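PDB 5CDD: structural polyprotein, VP2 from Israeli acute paralysis virus, which probably serves as a structural component of the viral capsid, as one of the coat proteins cut from a longer structural polyprotein. Local coordinates for residues Trp49-Thr54 / Asp153-Tyr158. Residues are numbered along the deposited sequence; the frame is centred on the assembly and turned at random.
Sequences WTLPST and DFVQLY
With CG of Asp-153 set anti to its carbonyl carbon (chi1 -79°) and OG of Ser-53 lodged between its own backbone N and carbonyl carbon (chi1 67°), the Asp-153 carboxylate meets the backbone N and hydroxyl of Ser-53. Both carboxylate oxygens are used on their syn sides: OD1 accepts from the backbone N of Ser-53 at 2.8 Å, and OD2 from the Ser-53 hydroxyl OG at 2.6 Å. Aspartate is short and carries two acceptors, serine offers a backbone and a side-chain donor, and the pair is bidentate, each oxygen taking one donor. Thr-50 adds a weak bond from OG1 to OD2 of Asp-153. That same OG1 accepts from NE2 of Gln-156 at 3.2 Å, nearly in the amide plane, because the bend at chi2 (-55°) brings the amide to Thr-50, its partner in a non-hydrogen-bonded pair.

Beneath this polar layer run two antiparallel strands, C and H of the CHEF sheet of the capsid jelly roll. Trp-49 and Leu-157 form a hydrogen-bonded pair through both backbone groups, and Leu-51 N reaches Val-155 O at 2.9 Å. Phe-154 and Val-155 both oppose Leu-51, a classic beta bulge. The cis peptide before Pro-52 turns the chain here, and Pro-52 CD lies over one face of the Phe-154 ring, 3.9 Å from its centroid, a CH-pi contact suited to proline, whose CD hydrogens are polarised by the adjacent ring nitrogen. On the sheet face opposite Thr-50 and Gln-156, Leu-157 CG packs obliquely on Trp-49 CE3 at 3.7 Å, while Leu-51 touches Ile-136 and Leu-157 touches Met-134, both on strand 131-146 of the facing sheet.

Two firm donors from Ser-53 and a weaker one from Thr-50 meet one carboxylate, which would probably favour its ionised form and fix its rotation, tying the strand ends together where the regular ladder stops.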
# COMPACT_ATOMS: atom_id res chain seq x y z
N TRP C 49 34.42 11.07 -55.38
CA TRP C 49 33.29 10.50 -56.08
C TRP C 49 31.98 10.84 -55.38
O TRP C 49 31.86 10.70 -54.17
CB TRP C 49 33.44 8.98 -56.15
CG TRP C 49 34.68 8.53 -56.85
CD1 TRP C 49 34.85 8.36 -58.20
CD2 TRP C 49 35.94 8.22 -56.24
NE1 TRP C 49 36.14 7.96 -58.46
CE2 TRP C 49 36.83 7.86 -57.28
CE3 TRP C 49 36.40 8.20 -54.92
CZ2 TRP C 49 38.16 7.50 -57.04
CZ3 TRP C 49 37.72 7.83 -54.68
CH2 TRP C 49 38.58 7.49 -55.73
N THR C 50 31.00 11.28 -56.16
CA THR C 50 29.69 11.61 -55.61
C THR C 50 28.81 10.38 -55.80
O THR C 50 28.44 10.03 -56.92
CB THR C 50 29.05 12.83 -56.31
OG1 THR C 50 27.72 13.04 -55.79
CG2 THR C 50 29.00 12.61 -57.81
N LEU C 51 28.51 9.72 -54.69
CA LEU C 51 27.69 8.52 -54.72
C LEU C 51 26.24 8.80 -54.36
O LEU C 51 25.93 9.78 -53.69
CB LEU C 51 28.28 7.49 -53.76
CG LEU C 51 29.72 7.11 -54.10
CD1 LEU C 51 30.36 6.37 -52.94
CD2 LEU C 51 29.72 6.24 -55.34
N PRO C 52 25.32 7.91 -54.79
CA PRO C 52 25.59 6.69 -55.56
C PRO C 52 25.56 6.85 -57.08
O PRO C 52 25.78 5.87 -57.79
CB PRO C 52 24.50 5.76 -55.07
CG PRO C 52 23.32 6.69 -54.99
CD PRO C 52 23.93 7.92 -54.29
N SER C 53 25.30 8.05 -57.56
CA SER C 53 25.24 8.28 -59.00
C SER C 53 26.48 7.83 -59.75
O SER C 53 26.39 7.34 -60.87
CB SER C 53 24.97 9.75 -59.31
OG SER C 53 26.07 10.57 -58.92
N THR C 54 27.65 7.99 -59.15
CA THR C 54 28.89 7.59 -59.80
C THR C 54 28.92 6.12 -60.19
O THR C 54 29.36 5.77 -61.29
CB THR C 54 30.12 7.87 -58.89
OG1 THR C 54 30.28 9.28 -58.72
CG2 THR C 54 31.38 7.30 -59.51
N ASP C 153 22.34 12.67 -54.49
CA ASP C 153 23.51 11.95 -54.01
C ASP C 153 23.67 12.27 -52.53
O ASP C 153 23.77 13.44 -52.14
CB ASP C 153 24.77 12.33 -54.78
CG ASP C 153 24.87 11.63 -56.12
OD1 ASP C 153 24.55 10.43 -56.20
OD2 ASP C 153 25.27 12.29 -57.10
N PHE C 154 23.68 11.23 -51.70
CA PHE C 154 23.77 11.39 -50.26
C PHE C 154 25.12 11.17 -49.59
O PHE C 154 25.24 11.33 -48.37
CB PHE C 154 22.73 10.49 -49.60
CG PHE C 154 22.77 9.07 -50.10
CD1 PHE C 154 23.78 8.20 -49.69
CD2 PHE C 154 21.82 8.62 -51.00
CE1 PHE C 154 23.83 6.90 -50.17
CE2 PHE C 154 21.86 7.32 -51.49
CZ PHE C 154 22.87 6.45 -51.07
N VAL C 155 26.15 10.82 -50.35
CA VAL C 155 27.45 10.60 -49.74
C VAL C 155 28.60 10.90 -50.69
O VAL C 155 28.53 10.60 -51.88
CB VAL C 155 27.58 9.15 -49.22
CG1 VAL C 155 27.41 8.16 -50.36
CG2 VAL C 155 28.91 8.95 -48.53
N GLN C 156 29.66 11.50 -50.15
CA GLN C 156 30.84 11.84 -50.94
C GLN C 156 32.02 10.98 -50.51
O GLN C 156 32.29 10.83 -49.31
CB GLN C 156 31.20 13.31 -50.75
CG GLN C 156 30.10 14.28 -51.13
CD GLN C 156 29.62 14.07 -52.55
OE1 GLN C 156 30.41 14.12 -53.49
NE2 GLN C 156 28.32 13.85 -52.71
N LEU C 157 32.72 10.40 -51.48
CA LEU C 157 33.88 9.56 -51.19
C LEU C 157 35.15 10.32 -51.54
O LEU C 157 35.24 10.95 -52.60
CB LEU C 157 33.80 8.27 -52.00
CG LEU C 157 34.88 7.23 -51.72
CD1 LEU C 157 34.91 6.88 -50.24
CD2 LEU C 157 34.62 5.99 -52.55
N TYR C 158 36.14 10.26 -50.66
CA TYR C 158 37.41 10.96 -50.87
C TYR C 158 38.63 10.08 -50.65
O TYR C 158 38.61 9.14 -49.85
CB TYR C 158 37.50 12.16 -49.92
CG TYR C 158 36.48 13.26 -50.18
CD1 TYR C 158 36.60 14.09 -51.30
CD2 TYR C 158 35.41 13.47 -49.32
CE1 TYR C 158 35.68 15.11 -51.54
CE2 TYR C 158 34.48 14.48 -49.55
CZ TYR C 158 34.62 15.30 -50.66
OH TYR C 158 33.70 16.30 -50.90